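PDB 4BQ2: B-agarase from Saccharophagus degradans, which hydrolyses agarose as an exo-acting beta-agarase of glycoside hydrolase family 50, probably cutting short sugars from the end of the polysaccharide chain. Local coordinates for residues T84-D89 against I169-Q174; R100-P105 against Q151-W156; M44-H49 against H178-I183. All blocks are in the same frame, centred on the assembly; numbering follows the deposited sequence. Where two conformers were deposited one is given.

Interaction 1 (T84-D89 against I169-Q174); sequences TQFYLD and ISLSVQ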
# COMPACT_ATOMS: atom_id res chain seq x y z
N THR A 84 12.04 -11.62 11.38
CA THR A 84 10.65 -11.67 11.79
C THR A 84 10.09 -10.27 11.82
O THR A 84 10.66 -9.39 12.46
CB THR A 84 10.55 -12.26 13.25
OG1 THR A 84 11.19 -13.52 13.30
CG2 THR A 84 9.10 -12.39 13.68
N GLN A 85 8.96 -10.05 11.15
CA GLN A 85 8.25 -8.78 11.27
C GLN A 85 7.14 -9.00 12.31
O GLN A 85 6.20 -9.79 12.08
CB GLN A 85 7.67 -8.30 9.93
CG GLN A 85 6.78 -7.07 10.11
CD GLN A 85 6.17 -6.56 8.83
OE1 GLN A 85 6.34 -7.16 7.75
NE2 GLN A 85 5.39 -5.48 8.93
N PHE A 86 7.28 -8.35 13.46
CA PHE A 86 6.26 -8.38 14.49
C PHE A 86 5.27 -7.24 14.31
O PHE A 86 5.68 -6.07 14.05
CB PHE A 86 6.92 -8.22 15.89
CG PHE A 86 7.04 -9.50 16.64
CD1 PHE A 86 6.12 -10.55 16.44
CD2 PHE A 86 8.04 -9.65 17.60
CE1 PHE A 86 6.21 -11.73 17.19
CE2 PHE A 86 8.14 -10.81 18.35
CZ PHE A 86 7.24 -11.86 18.13
N TYR A 87 3.99 -7.57 14.47
CA TYR A 87 2.95 -6.58 14.63
C TYR A 87 2.68 -6.46 16.11
O TYR A 87 2.43 -7.48 16.76
CB TYR A 87 1.69 -7.02 13.89
CG TYR A 87 1.85 -6.95 12.38
CD1 TYR A 87 2.35 -8.03 11.68
CD2 TYR A 87 1.50 -5.80 11.69
CE1 TYR A 87 2.51 -7.98 10.28
CE2 TYR A 87 1.65 -5.72 10.30
CZ TYR A 87 2.16 -6.82 9.61
OH TYR A 87 2.29 -6.73 8.23
N LEU A 88 2.79 -5.25 16.65
CA LEU A 88 2.49 -5.00 18.04
C LEU A 88 1.14 -4.28 18.07
O LEU A 88 1.03 -3.19 17.52
CB LEU A 88 3.60 -4.15 18.69
CG LEU A 88 3.18 -3.56 20.05
CD1 LEU A 88 3.16 -4.65 21.11
CD2 LEU A 88 4.08 -2.37 20.45
N ASP A 89 0.13 -4.94 18.65
CA ASP A 89 -1.19 -4.35 18.81
C ASP A 89 -1.43 -4.23 20.29
O ASP A 89 -1.29 -5.20 21.03
CB ASP A 89 -2.26 -5.27 18.21
CG ASP A 89 -2.19 -5.32 16.68
OD1 ASP A 89 -2.74 -4.41 16.05
OD2 ASP A 89 -1.57 -6.28 16.13
N ILE A 169 -1.87 -6.94 25.13
CA ILE A 169 -0.67 -6.62 24.37
C ILE A 169 -0.34 -7.83 23.51
O ILE A 169 -0.05 -8.92 24.00
CB ILE A 169 0.53 -6.28 25.29
CG1 ILE A 169 0.23 -5.02 26.09
CG2 ILE A 169 1.81 -6.11 24.46
CD1 ILE A 169 1.24 -4.75 27.18
N SER A 170 -0.37 -7.61 22.20
CA SER A 170 -0.21 -8.70 21.27
C SER A 170 1.03 -8.51 20.42
O SER A 170 1.27 -7.41 19.95
CB SER A 170 -1.46 -8.72 20.37
OG SER A 170 -1.24 -9.58 19.31
N LEU A 171 1.84 -9.57 20.27
CA LEU A 171 2.91 -9.63 19.28
C LEU A 171 2.61 -10.77 18.31
O LEU A 171 2.53 -11.92 18.71
CB LEU A 171 4.28 -9.84 19.94
CG LEU A 171 4.92 -8.61 20.61
CD1 LEU A 171 6.15 -9.03 21.42
CD2 LEU A 171 5.30 -7.52 19.63
N SER A 172 2.45 -10.45 17.03
CA SER A 172 2.05 -11.47 16.07
C SER A 172 2.89 -11.47 14.81
O SER A 172 3.41 -10.44 14.38
CB SER A 172 0.57 -11.35 15.68
OG SER A 172 0.22 -10.04 15.19
N VAL A 173 2.94 -12.66 14.20
CA VAL A 173 3.52 -12.88 12.89
C VAL A 173 2.40 -13.33 11.94
O VAL A 173 1.71 -14.32 12.23
CB VAL A 173 4.63 -13.93 13.00
CG1 VAL A 173 4.97 -14.53 11.64
CG2 VAL A 173 5.87 -13.33 13.66
N GLN A 174 2.24 -12.62 10.81
CA GLN A 174 1.05 -12.76 9.94
C GLN A 174 1.43 -13.14 8.50
O GLN A 174 2.36 -12.55 7.93
CB GLN A 174 0.28 -11.43 9.95
CG GLN A 174 -0.20 -11.07 11.34
CD GLN A 174 -0.91 -9.73 11.45
OE1 GLN A 174 -1.41 -9.15 10.46
NE2 GLN A 174 -0.97 -9.23 12.67
O HOH W 1 4.57 -10.89 10.25
O HOH W 2 -0.28 -8.17 17.18

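Interaction 2 (R100-P105 against Q151-W156); sequences RSIDIP and QFVWMW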
# COMPACT_ATOMS: atom_id res chain seq x y z
N ARG A 100 1.76 -1.02 15.78
CA ARG A 100 3.10 -0.65 15.31
C ARG A 100 3.73 -1.93 14.84
O ARG A 100 3.26 -3.00 15.16
CB ARG A 100 3.94 0.00 16.42
CG ARG A 100 3.46 1.37 16.89
CD ARG A 100 4.56 2.11 17.67
NE ARG A 100 4.09 3.44 18.08
CZ ARG A 100 4.65 4.61 17.73
NH1 ARG A 100 5.75 4.65 16.97
NH2 ARG A 100 4.09 5.75 18.16
N SER A 101 4.81 -1.82 14.08
CA SER A 101 5.46 -3.00 13.58
C SER A 101 6.91 -2.68 13.29
O SER A 101 7.28 -1.48 13.07
CB SER A 101 4.75 -3.49 12.29
OG SER A 101 5.39 -4.67 11.81
N ILE A 102 7.74 -3.73 13.27
CA ILE A 102 9.17 -3.57 12.94
C ILE A 102 9.76 -4.92 12.56
O ILE A 102 9.17 -5.97 12.87
CB ILE A 102 9.95 -2.91 14.13
CG1 ILE A 102 11.32 -2.41 13.68
CG2 ILE A 102 10.05 -3.86 15.31
CD1 ILE A 102 11.23 -1.35 12.62
N ASP A 103 10.91 -4.91 11.89
CA ASP A 103 11.67 -6.13 11.60
C ASP A 103 12.50 -6.49 12.81
O ASP A 103 13.02 -5.60 13.48
CB ASP A 103 12.67 -5.87 10.45
CG ASP A 103 13.65 -4.77 10.78
OD1 ASP A 103 13.22 -3.59 10.83
OD2 ASP A 103 14.86 -5.10 10.99
N ILE A 104 12.61 -7.80 13.08
CA ILE A 104 13.46 -8.34 14.13
C ILE A 104 14.52 -9.19 13.46
O ILE A 104 14.24 -10.32 13.00
CB ILE A 104 12.70 -9.19 15.17
CG1 ILE A 104 11.39 -8.50 15.62
CG2 ILE A 104 13.64 -9.55 16.31
CD1 ILE A 104 11.53 -7.13 16.31
N PRO A 105 15.75 -8.66 13.36
CA PRO A 105 16.83 -9.41 12.71
C PRO A 105 17.32 -10.57 13.56
O PRO A 105 17.13 -10.57 14.77
CB PRO A 105 17.97 -8.36 12.55
CG PRO A 105 17.28 -7.03 12.67
CD PRO A 105 16.13 -7.26 13.63
N GLN A 151 12.85 2.13 17.59
CA GLN A 151 11.46 2.55 17.78
C GLN A 151 10.54 1.71 16.89
O GLN A 151 10.76 1.65 15.67
CB GLN A 151 11.28 4.05 17.48
CG GLN A 151 9.85 4.47 17.78
CD GLN A 151 9.56 5.95 17.76
OE1 GLN A 151 10.15 6.73 16.99
NE2 GLN A 151 8.57 6.34 18.53
N PHE A 152 9.54 1.03 17.47
CA PHE A 152 8.51 0.35 16.66
C PHE A 152 7.93 1.41 15.73
O PHE A 152 7.70 2.58 16.14
CB PHE A 152 7.38 -0.21 17.52
CG PHE A 152 7.52 -1.66 17.92
CD1 PHE A 152 6.99 -2.68 17.13
CD2 PHE A 152 8.10 -2.02 19.15
CE1 PHE A 152 7.07 -4.03 17.51
CE2 PHE A 152 8.20 -3.35 19.54
CZ PHE A 152 7.67 -4.37 18.72
N VAL A 153 7.67 1.02 14.49
CA VAL A 153 7.26 2.01 13.49
C VAL A 153 5.76 2.17 13.54
O VAL A 153 5.03 1.18 13.63
CB VAL A 153 7.66 1.53 12.09
CG1 VAL A 153 7.22 2.48 10.99
CG2 VAL A 153 9.16 1.29 12.03
N TRP A 154 5.28 3.40 13.37
CA TRP A 154 3.84 3.62 13.36
C TRP A 154 3.21 3.03 12.10
O TRP A 154 3.72 3.25 11.00
CB TRP A 154 3.52 5.12 13.41
CG TRP A 154 2.05 5.36 13.45
CD1 TRP A 154 1.28 5.87 12.44
CD2 TRP A 154 1.18 5.10 14.54
NE1 TRP A 154 -0.04 5.92 12.83
CE2 TRP A 154 -0.13 5.45 14.13
CE3 TRP A 154 1.37 4.59 15.84
CZ2 TRP A 154 -1.24 5.34 14.98
CZ3 TRP A 154 0.24 4.47 16.70
CH2 TRP A 154 -1.05 4.84 16.25
N MET A 155 2.09 2.31 12.28
CA MET A 155 1.32 1.73 11.19
C MET A 155 -0.06 2.38 11.09
O MET A 155 -0.39 3.06 10.09
CB MET A 155 1.23 0.19 11.35
CG MET A 155 2.60 -0.49 11.39
SD MET A 155 3.52 -0.37 9.83
CE MET A 155 2.78 -1.76 8.96
N TRP A 156 -0.88 2.20 12.12
CA TRP A 156 -2.23 2.79 12.12
C TRP A 156 -2.87 2.61 13.49
O TRP A 156 -2.35 1.85 14.32
CB TRP A 156 -3.14 2.10 11.08
CG TRP A 156 -2.97 0.61 11.06
CD1 TRP A 156 -3.46 -0.30 11.96
CD2 TRP A 156 -2.23 -0.14 10.10
NE1 TRP A 156 -3.07 -1.58 11.61
CE2 TRP A 156 -2.31 -1.50 10.47
CE3 TRP A 156 -1.51 0.21 8.94
CZ2 TRP A 156 -1.68 -2.52 9.73
CZ3 TRP A 156 -0.86 -0.81 8.22
CH2 TRP A 156 -0.97 -2.16 8.61

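Interaction 3 (M44-H49 against H178-I183); sequences MQSKQH and HDKTVI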
# COMPACT_ATOMS: atom_id res chain seq x y z
N MET A 44 6.93 -19.92 16.47
CA MET A 44 5.64 -19.76 15.77
C MET A 44 5.58 -20.72 14.60
O MET A 44 6.53 -20.86 13.83
CB MET A 44 5.44 -18.29 15.31
CG MET A 44 5.20 -17.31 16.47
SD MET A 44 5.65 -15.59 16.14
CE MET A 44 7.42 -15.71 16.26
N GLN A 45 4.44 -21.39 14.49
CA GLN A 45 4.16 -22.27 13.38
C GLN A 45 3.53 -21.41 12.27
O GLN A 45 2.38 -21.62 11.85
CB GLN A 45 3.25 -23.41 13.86
CG GLN A 45 3.98 -24.44 14.75
CD GLN A 45 4.24 -23.97 16.18
OE1 GLN A 45 3.30 -23.70 16.96
NE2 GLN A 45 5.50 -23.87 16.54
N SER A 46 4.31 -20.43 11.79
CA SER A 46 3.81 -19.42 10.87
C SER A 46 3.97 -19.87 9.42
O SER A 46 3.50 -19.19 8.52
CB SER A 46 4.53 -18.06 11.14
OG SER A 46 5.94 -18.25 11.23
N LYS A 47 4.64 -20.98 9.16
CA LYS A 47 4.51 -21.55 7.81
C LYS A 47 3.08 -22.10 7.62
O LYS A 47 2.43 -21.79 6.61
CB LYS A 47 5.57 -22.60 7.48
CG LYS A 47 5.45 -23.11 6.03
CD LYS A 47 6.58 -24.06 5.68
CE LYS A 47 6.42 -24.54 4.23
NZ LYS A 47 7.77 -24.66 3.62
N GLN A 48 2.58 -22.88 8.59
CA GLN A 48 1.27 -23.56 8.42
C GLN A 48 0.08 -22.64 8.71
O GLN A 48 -0.99 -22.82 8.15
CB GLN A 48 1.14 -24.83 9.29
CG GLN A 48 1.98 -26.02 8.84
CD GLN A 48 1.73 -26.41 7.38
OE1 GLN A 48 0.57 -26.60 6.95
NE2 GLN A 48 2.82 -26.52 6.61
N HIS A 49 0.28 -21.65 9.58
CA HIS A 49 -0.80 -20.85 10.15
C HIS A 49 -0.57 -19.36 9.88
O HIS A 49 0.55 -18.84 10.04
CB HIS A 49 -0.90 -21.10 11.66
CG HIS A 49 -1.26 -22.52 12.00
ND1 HIS A 49 -0.33 -23.47 12.36
CD2 HIS A 49 -2.46 -23.14 12.06
CE1 HIS A 49 -0.93 -24.62 12.62
NE2 HIS A 49 -2.23 -24.44 12.45
N HIS A 178 7.43 -18.86 6.24
CA HIS A 178 8.35 -19.69 7.03
C HIS A 178 7.95 -19.62 8.49
O HIS A 178 7.41 -18.60 8.94
CB HIS A 178 9.78 -19.12 6.95
CG HIS A 178 10.29 -18.93 5.57
ND1 HIS A 178 10.58 -19.97 4.72
CD2 HIS A 178 10.65 -17.80 4.90
CE1 HIS A 178 11.06 -19.50 3.58
NE2 HIS A 178 11.11 -18.18 3.67
N ASP A 179 8.28 -20.66 9.24
CA ASP A 179 8.24 -20.60 10.70
C ASP A 179 9.24 -19.55 11.16
O ASP A 179 10.34 -19.51 10.64
CB ASP A 179 8.66 -21.95 11.30
CG ASP A 179 7.59 -23.03 11.11
OD1 ASP A 179 6.43 -22.68 10.81
OD2 ASP A 179 7.92 -24.22 11.30
N LYS A 180 8.81 -18.70 12.09
CA LYS A 180 9.62 -17.65 12.69
C LYS A 180 9.82 -17.99 14.20
O LYS A 180 8.91 -18.49 14.86
CB LYS A 180 8.92 -16.27 12.58
CG LYS A 180 8.61 -15.79 11.15
CD LYS A 180 9.84 -15.89 10.25
CE LYS A 180 9.59 -15.46 8.78
NZ LYS A 180 9.16 -14.02 8.70
N THR A 181 10.99 -17.72 14.73
CA THR A 181 11.26 -17.96 16.17
C THR A 181 12.00 -16.74 16.74
O THR A 181 12.97 -16.27 16.13
CB THR A 181 12.14 -19.22 16.37
OG1 THR A 181 11.49 -20.35 15.77
CG2 THR A 181 12.40 -19.52 17.90
N VAL A 182 11.53 -16.24 17.89
CA VAL A 182 12.17 -15.12 18.53
C VAL A 182 12.47 -15.46 19.99
O VAL A 182 11.90 -16.41 20.54
CB VAL A 182 11.29 -13.85 18.48
CG1 VAL A 182 11.06 -13.41 17.03
CG2 VAL A 182 9.97 -14.06 19.24
N ILE A 183 13.37 -14.67 20.60
CA ILE A 183 13.51 -14.64 22.05
C ILE A 183 13.10 -13.24 22.47
O ILE A 183 13.55 -12.26 21.87
CB ILE A 183 14.96 -14.87 22.54
CG1 ILE A 183 15.61 -16.07 21.87
CG2 ILE A 183 15.02 -15.03 24.05
CD1 ILE A 183 14.86 -17.36 22.09
O HOH W 3 9.08 -21.46 14.74
O HOH W 4 4.39 -24.28 10.46

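Interaction 1 (T84-D89 against I169-Q174)
Tyr87 and Asp89 face Ser172 and Ser170 as the hydrogen-bonded pairs of an antiparallel ladder, and Leu88 with Leu171 forms the non-hydrogen-bonded pair between them. Four backbone bonds join the strands; that from Tyr87 N to Ser172 O, 2.9 Å long, is almost straight at 174°. Nearer Gln174 a water takes over, donating to Gln85 O and accepting from Gln174 N.

Side-chain polar contacts gather on the face of Tyr87, Asp89 and the two serines. There a second water lies 2.7 Å from Ser170 OG, 2.8 Å from Ser172 OG and 2.8 Å from Tyr87 O. Ser172 OG also accepts a bond of 2.9 Å from Gln174 NE2. This bond helps fix the rotation of the amide, which stacks on the Tyr87 ring with planes 18° apart and NE2 3.6 Å from CG of Tyr87.

Apolar contacts fill the other face. Leu171 CB sits over the centre of the Phe86 ring in a CH-pi contact, while Ser172 O meets the ring edge at CD1. Thr84 CG2 and Val173 CG2 press together at 3.4 Å, tight for two methyls.

This apolar face packs on strands 36-44, 70-79 and 180-191, through residues such as Leu42, Phe74, Ile76 and Ile184, consistent with a beta-sandwich; laterally, strand 97-104 pairs with 84-92 and strand 51-56 with 166-174.

Interaction 2 (R100-P105 against Q151-W156)
Arg100 and Ser101 pair with Trp154 and Val153 in a short antiparallel ladder of the CBM-like domain, which ends in a classic beta bulge where Met155 and Trp156 both face Thr99. The Arg100 side chain dominates the contact. It runs extended from CG to NE across the neighbouring strand, its CB 3.6 Å from Phe152 CB, until NH1 reaches Phe152 O at 3.0 Å. The carbonyl oxygen lies near the guanidinium plane, whereas the nitrogen is tilted 29° from the carbonyl plane.

Trp154 meets the same guanidinium from another direction. The indole stands steeply against it, with the two planes 70° apart, so that CE3 at the indole edge sits over one guanidinium face, 3.8 Å from CZ of Arg100. The charge therefore lies beside the ring edge and not above its pi face. Although the first torsion leads CG of Trp154 off past the arginine, the second (chi2 -109°) turns the six-membered ring back, which brings CE3 to the guanidinium.

Phe152 turns a ring face to Ile102, whose CG2 packs over it, offset toward the rim, in the conformer described here; a second conformer of this isoleucine makes the detail less certain. Ser101 OG turns elsewhere, bonding to Phe86 O and Gln85 NE2 on the adjoining strand. Beyond the ladder, Trp154 N binds Ser140 OG, and Val153 touches His664.

Met155 closes the bulged end, bent at chi2 and chi3, with its CG 3.7 Å from Ser101 N and 3.8 Å from Ser101 CB.

Interaction 3 (M44-H49 against H178-I183)
Asp179 reaches across to the loop after strand 36-44, and CB, CG and OD1 in turn meet backbone there. CB rests 3.5 Å from Met44 O, and CG remains close to the same carbonyl. The torsion that sets CG anti to its own carbonyl carbon (chi1 -72°) directs the carboxylate toward the turn beyond Gln45. There OD1 accepts a bond of 3.0 Å from Lys47 N, with an angle of 163° at the hydrogen. The donor comes from the anti side, 21° out of the carboxylate plane. A water donates to OD1 and accepts from Gln48 N, so the oxygen is held directly by one N-H and indirectly by the next. This ties the carboxylate to the 46-48 turn, whose backbone has helical angles.

Ser46 makes a second link. Its OG donates to His178 O at 2.7 Å on a lone pair, and accepts a weak bond from Lys180 N. Next to it, Met44 N bonds to Lys180 O at 2.9 Å, while the Met44 chain bends at its last torsion to bring CE 3.5 Å from that oxygen. Gln45 is the centre of an inverse gamma turn, which breaks the strand direction here.

The contact thus fastens the loop between strands 36-44 and 51-56 to the chain that leads into strand 180-191. Val182 packs on strands 70-79 and 84-92, while His178 bonds to Asp682 of helix 673-688 and Lys180 forms a salt bridge with Glu631.

In the fold
All three contacts belong to the CBM-like domain, but they differ in depth. Interactions 1 and 2 are buried and share neighbouring strands: 84-92 and 97-104 lie side by side, and Leu88 packs on Phe152 where the two contacts meet. Interaction 1 combines a regular ladder with an apolar face and a watered polar one, whereas interaction 2 has a shorter ladder, ending in a bulge and built round an arginine. Interaction 3, partly buried, relies on loop backbone, carboxylate, hydroxyl and water. It touches interaction 1 where Met44 and Val182 pack against Val173 and Phe86, but does not touch interaction 2, whose centre is about 18 Å from its own.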